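Local coordinates for RagB/SusD family nutrient uptake outer membrane protein (Bacteroides thetaiotaomicron, PDB 7KV2) that probably binds beta-glucans at the cell surface as a SusD-family outer membrane protein serving glycan uptake, at residues T38-D43 with Q47-A52; E330-N335 with A341-A346. All coordinates share one frame; numbering follows the deposited sequence.

Contact 1: T38-D43 with Q47-A52; sequences TYFTTD and QEAVVA
Asp43 and Gln47 face each other across the first turn of helix 43-53. Their backbones form a normal helical bond, from Gln47 N to Asp43 O at 3.0 Å. The side chain of Gln47 then runs out past the same carbonyl. CB stands 3.6 Å from Asp43 O. CG comes closer, 3.3 Å from that oxygen, because it lies beside its own backbone N (chi1 -71°). The chain is extended beyond CG, and CD passes 3.8 Å from Asp43 OD2. At the tip, NE2 gives OD2 a weak, bent hydrogen bond of 2.9 Å. The N-H...O angle is only 125°, and the amide and carboxylate planes are turned 55° apart. The other carboxylate oxygen, OD1, takes its bond from Tyr143 OH. With an alanine here instead of Gln47, Asp43 OD2 would probably lose this amide partner, and the carboxylate would be held chiefly by Tyr143.

One residue on, Glu48 reaches back toward the 3-10 turn before the helix. Its OE1 accepts the hydroxyl of Tyr39 at 3.0 Å, using the syn lone pair, and lies in plane at the edge of the phenol ring. Within the turn, Tyr39 CD2 sits over the centre of one face of Phe40. The Phe40 ring in turn sends CE1 to the CB of Ala49, 4.3 Å away.

Thr42 is the N-cap, its OG1 bonded to the N of His45, and the His45 ring stacks with Tyr39. This is a capped helix start with the preceding turn folded along its flank. Helix 110-130 covers it through Tyr128, stacked with Phe40, and Val125, which touches Ala49. Helix 137-162 lies against Asp43 and Gln47 through Asn139 and Tyr143.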
# COMPACT_ATOMS: atom_id res chain seq x y z
N THR A 38 0.16 -15.90 33.11
CA THR A 38 1.31 -16.78 33.42
C THR A 38 2.26 -16.81 32.20
O THR A 38 3.42 -16.34 32.33
CB THR A 38 0.80 -18.16 33.88
N TYR A 39 1.73 -17.24 31.06
CA TYR A 39 2.42 -17.56 29.78
C TYR A 39 3.26 -16.38 29.25
O TYR A 39 4.45 -16.57 28.94
CB TYR A 39 1.39 -17.99 28.73
CG TYR A 39 2.00 -18.56 27.48
CD1 TYR A 39 2.28 -19.91 27.39
CD2 TYR A 39 2.32 -17.75 26.40
CE1 TYR A 39 2.84 -20.46 26.25
CE2 TYR A 39 2.88 -18.28 25.25
CZ TYR A 39 3.14 -19.64 25.18
OH TYR A 39 3.71 -20.19 24.07
N PHE A 40 2.68 -15.18 29.20
CA PHE A 40 3.31 -13.99 28.56
C PHE A 40 4.15 -13.23 29.60
O PHE A 40 4.31 -11.99 29.48
CB PHE A 40 2.24 -13.21 27.79
CG PHE A 40 1.73 -13.95 26.57
CD1 PHE A 40 2.57 -14.21 25.49
CD2 PHE A 40 0.42 -14.41 26.50
CE1 PHE A 40 2.11 -14.89 24.37
CE2 PHE A 40 -0.03 -15.09 25.37
CZ PHE A 40 0.81 -15.33 24.31
N THR A 41 4.77 -13.96 30.54
CA THR A 41 5.64 -13.44 31.63
C THR A 41 7.11 -13.57 31.21
O THR A 41 7.92 -12.82 31.78
CB THR A 41 5.34 -14.13 32.97
N THR A 42 7.44 -14.49 30.29
CA THR A 42 8.84 -14.76 29.84
C THR A 42 9.18 -14.09 28.50
O THR A 42 8.32 -14.03 27.59
CB THR A 42 9.15 -16.26 29.69
OG1 THR A 42 8.66 -16.69 28.42
CG2 THR A 42 8.60 -17.11 30.82
N ASP A 43 10.44 -13.68 28.36
CA ASP A 43 11.01 -13.05 27.14
C ASP A 43 10.68 -13.90 25.91
O ASP A 43 10.38 -13.32 24.84
CB ASP A 43 12.52 -12.87 27.30
CG ASP A 43 13.19 -12.40 26.02
OD1 ASP A 43 13.24 -11.17 25.82
OD2 ASP A 43 13.59 -13.27 25.23
N GLN A 47 8.41 -12.51 22.72
CA GLN A 47 8.91 -12.60 21.31
C GLN A 47 7.82 -13.20 20.42
O GLN A 47 7.64 -12.70 19.29
CB GLN A 47 10.21 -13.40 21.22
CG GLN A 47 11.39 -12.64 21.81
CD GLN A 47 12.72 -13.27 21.49
OE1 GLN A 47 13.23 -13.12 20.39
NE2 GLN A 47 13.29 -13.96 22.46
N GLU A 48 7.11 -14.23 20.88
CA GLU A 48 6.02 -14.84 20.07
C GLU A 48 4.89 -13.83 19.88
O GLU A 48 4.31 -13.79 18.76
CB GLU A 48 5.52 -16.12 20.72
CG GLU A 48 6.55 -17.23 20.73
CD GLU A 48 6.08 -18.42 21.55
OE1 GLU A 48 4.94 -18.36 22.06
OE2 GLU A 48 6.87 -19.37 21.70
N ALA A 49 4.57 -13.05 20.90
CA ALA A 49 3.58 -11.94 20.85
C ALA A 49 4.03 -10.83 19.88
O ALA A 49 3.16 -10.23 19.20
CB ALA A 49 3.37 -11.35 22.22
N VAL A 50 5.31 -10.48 19.87
CA VAL A 50 5.84 -9.45 18.94
C VAL A 50 5.63 -9.97 17.51
O VAL A 50 5.06 -9.23 16.70
CB VAL A 50 7.30 -9.07 19.25
CG1 VAL A 50 7.85 -8.10 18.21
CG2 VAL A 50 7.43 -8.45 20.64
N VAL A 51 6.01 -11.21 17.22
CA VAL A 51 5.78 -11.83 15.89
C VAL A 51 4.28 -11.76 15.57
O VAL A 51 3.93 -11.28 14.47
CB VAL A 51 6.33 -13.27 15.82
CG1 VAL A 51 5.94 -13.96 14.52
CG2 VAL A 51 7.84 -13.29 16.01
N ALA A 52 3.41 -12.13 16.51
CA ALA A 52 1.95 -12.10 16.27
C ALA A 52 1.49 -10.68 15.90
O ALA A 52 0.54 -10.57 15.11
CB ALA A 52 1.20 -12.62 17.46

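Contact 2: E330-N335 with A341-A346; sequences ERYSNN and ATCWNA
Tyr332 and Thr342 are the closest backbone pair across this contact, with CA atoms 10.1 Å apart, so only side chains bridge the gap. Residues 330-335 run out of helix 326-331. At Tyr332 the chain turns extended (psi 141°) and continues as a loop. Residues 341-346 make a similar exit. Helix 337-342 stops at Thr342, Cys343 is the first residue to leave helical angles, and a short strand, 343-345, follows.

Tyr332 carries the contact from its side. Its CG lies beside the backbone N (chi1 -70°), and the CB bond heads for the opposite segment. This torsion carries the phenol across to the end of helix 337-342. Its hydroxyl ends 3.8 Å from Thr342 OG1, and the two side chains cross at about a right angle. Each oxygen has its strongest partner outside the contact. Tyr332 OH is hydrogen-bonded to the carbonyl of Leu455, and Thr342 OG1 bonds back to the carbonyl of Arg338, one turn earlier in its own helix. Both buried hydroxyls are therefore satisfied, and their meeting is packing. Next to the hydroxyl-bearing carbon, CE2 lies 4.5 Å from Cys343 SG, a loose, oblique apolar approach. All three touching residues are buried.

Tyr332 also packs against Arg338 and Arg339 of the intervening helix and against Val458. Through Leu455 the contact meets helix 446-456, which also lies along Arg331. On the other flank, strand 343-345 pairs antiparallel with strand 373-375, and Cys343 rests on Phe373. Asn345, at the centre of an inverse gamma turn, then caps helix 346-355 through OD1. The tyrosine thus fills the corner where helix 337-342 passes into the two-stranded sheet.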
# COMPACT_ATOMS: atom_id res chain seq x y z
N GLU A 330 -1.28 5.84 -21.89
CA GLU A 330 -1.03 6.99 -22.81
C GLU A 330 -0.26 8.13 -22.14
O GLU A 330 0.31 8.90 -22.89
CB GLU A 330 -2.35 7.54 -23.34
CG GLU A 330 -3.06 6.56 -24.22
CD GLU A 330 -4.39 7.05 -24.77
OE1 GLU A 330 -5.05 7.91 -24.12
OE2 GLU A 330 -4.79 6.48 -25.81
N ARG A 331 -0.19 8.23 -20.81
CA ARG A 331 0.47 9.40 -20.16
C ARG A 331 1.99 9.19 -20.19
O ARG A 331 2.71 10.21 -20.10
CB ARG A 331 -0.14 9.70 -18.79
CG ARG A 331 0.56 9.14 -17.56
CD ARG A 331 0.03 9.73 -16.23
NE ARG A 331 -1.44 9.64 -16.16
CZ ARG A 331 -2.13 8.67 -15.53
NH1 ARG A 331 -1.50 7.68 -14.91
NH2 ARG A 331 -3.45 8.69 -15.52
N TYR A 332 2.48 7.97 -20.43
CA TYR A 332 3.92 7.63 -20.50
C TYR A 332 4.53 7.96 -21.87
O TYR A 332 3.92 7.64 -22.90
CB TYR A 332 4.17 6.14 -20.22
CG TYR A 332 3.93 5.77 -18.78
CD1 TYR A 332 4.86 6.06 -17.79
CD2 TYR A 332 2.70 5.25 -18.39
CE1 TYR A 332 4.61 5.76 -16.44
CE2 TYR A 332 2.46 4.92 -17.06
CZ TYR A 332 3.40 5.20 -16.07
OH TYR A 332 3.12 4.94 -14.74
N SER A 333 5.75 8.47 -21.85
CA SER A 333 6.66 8.48 -23.02
C SER A 333 7.02 7.03 -23.41
O SER A 333 7.05 6.14 -22.54
CB SER A 333 7.83 9.37 -22.71
OG SER A 333 8.94 9.07 -23.52
N ASN A 334 7.21 6.77 -24.72
CA ASN A 334 7.58 5.45 -25.32
C ASN A 334 8.84 4.83 -24.69
O ASN A 334 8.96 3.59 -24.69
CB ASN A 334 7.93 5.57 -26.82
CG ASN A 334 6.72 5.80 -27.68
OD1 ASN A 334 5.67 5.19 -27.46
ND2 ASN A 334 6.84 6.71 -28.63
N ASN A 335 9.75 5.64 -24.20
CA ASN A 335 11.03 5.15 -23.62
C ASN A 335 10.98 5.20 -22.08
O ASN A 335 12.03 4.95 -21.47
CB ASN A 335 12.20 5.98 -24.13
CG ASN A 335 12.01 7.42 -23.75
OD1 ASN A 335 10.91 7.94 -23.90
ND2 ASN A 335 13.04 8.05 -23.25
N ALA A 341 6.11 -1.77 -17.42
CA ALA A 341 6.24 -2.42 -16.11
C ALA A 341 4.95 -2.19 -15.31
O ALA A 341 4.74 -2.90 -14.31
CB ALA A 341 7.40 -1.87 -15.34
N THR A 342 4.19 -1.17 -15.69
CA THR A 342 2.90 -0.80 -15.03
C THR A 342 1.74 -1.43 -15.79
O THR A 342 0.79 -1.93 -15.13
CB THR A 342 2.73 0.72 -14.93
OG1 THR A 342 3.82 1.22 -14.13
CG2 THR A 342 1.39 1.13 -14.36
N CYS A 343 1.75 -1.33 -17.12
CA CYS A 343 0.57 -1.61 -17.98
C CYS A 343 0.89 -2.82 -18.85
O CYS A 343 1.66 -2.68 -19.79
CB CYS A 343 0.26 -0.41 -18.87
SG CYS A 343 0.21 1.19 -18.05
N TRP A 344 0.34 -3.99 -18.55
CA TRP A 344 0.55 -5.22 -19.33
C TRP A 344 -0.58 -5.27 -20.34
O TRP A 344 -1.74 -5.27 -19.93
CB TRP A 344 0.63 -6.46 -18.45
CG TRP A 344 0.62 -7.73 -19.24
CD1 TRP A 344 1.50 -8.10 -20.22
CD2 TRP A 344 -0.33 -8.79 -19.14
NE1 TRP A 344 1.18 -9.33 -20.71
CE2 TRP A 344 0.06 -9.79 -20.05
CE3 TRP A 344 -1.43 -9.04 -18.31
CZ2 TRP A 344 -0.68 -10.95 -20.25
CZ3 TRP A 344 -2.12 -10.22 -18.47
CH2 TRP A 344 -1.75 -11.17 -19.42
N ASN A 345 -0.25 -5.17 -21.63
CA ASN A 345 -1.23 -5.16 -22.74
C ASN A 345 -1.61 -6.60 -23.05
O ASN A 345 -1.11 -7.21 -24.07
CB ASN A 345 -0.66 -4.40 -23.94
CG ASN A 345 -1.73 -4.00 -24.93
OD1 ASN A 345 -2.83 -4.54 -24.92
ND2 ASN A 345 -1.40 -3.03 -25.78
N ALA A 346 -2.50 -7.16 -22.24
CA ALA A 346 -2.98 -8.54 -22.37
C ALA A 346 -3.59 -8.73 -23.75
O ALA A 346 -3.37 -9.82 -24.34
CB ALA A 346 -4.01 -8.84 -21.31

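From the first modelled residue, Thr38, the chain enters contact 1 almost at once. That contact closes the short path from the 3-10 turn into helix 43-53 and sets it against helices 110-130 and 137-162. Nearly 280 residues later, contact 2 closes a similarly local loop, from the end of helix 326-331 through helix 337-342 to strand 343-345. It ties that corner to helix 446-456 and strand 373-375. The two loops follow in series and neither nest nor cross. Their centres lie 48 Å apart, on opposite sides of the chain's centre, contact 1 in the N-terminal part of this SusD-family protein and contact 2 in the C-terminal half.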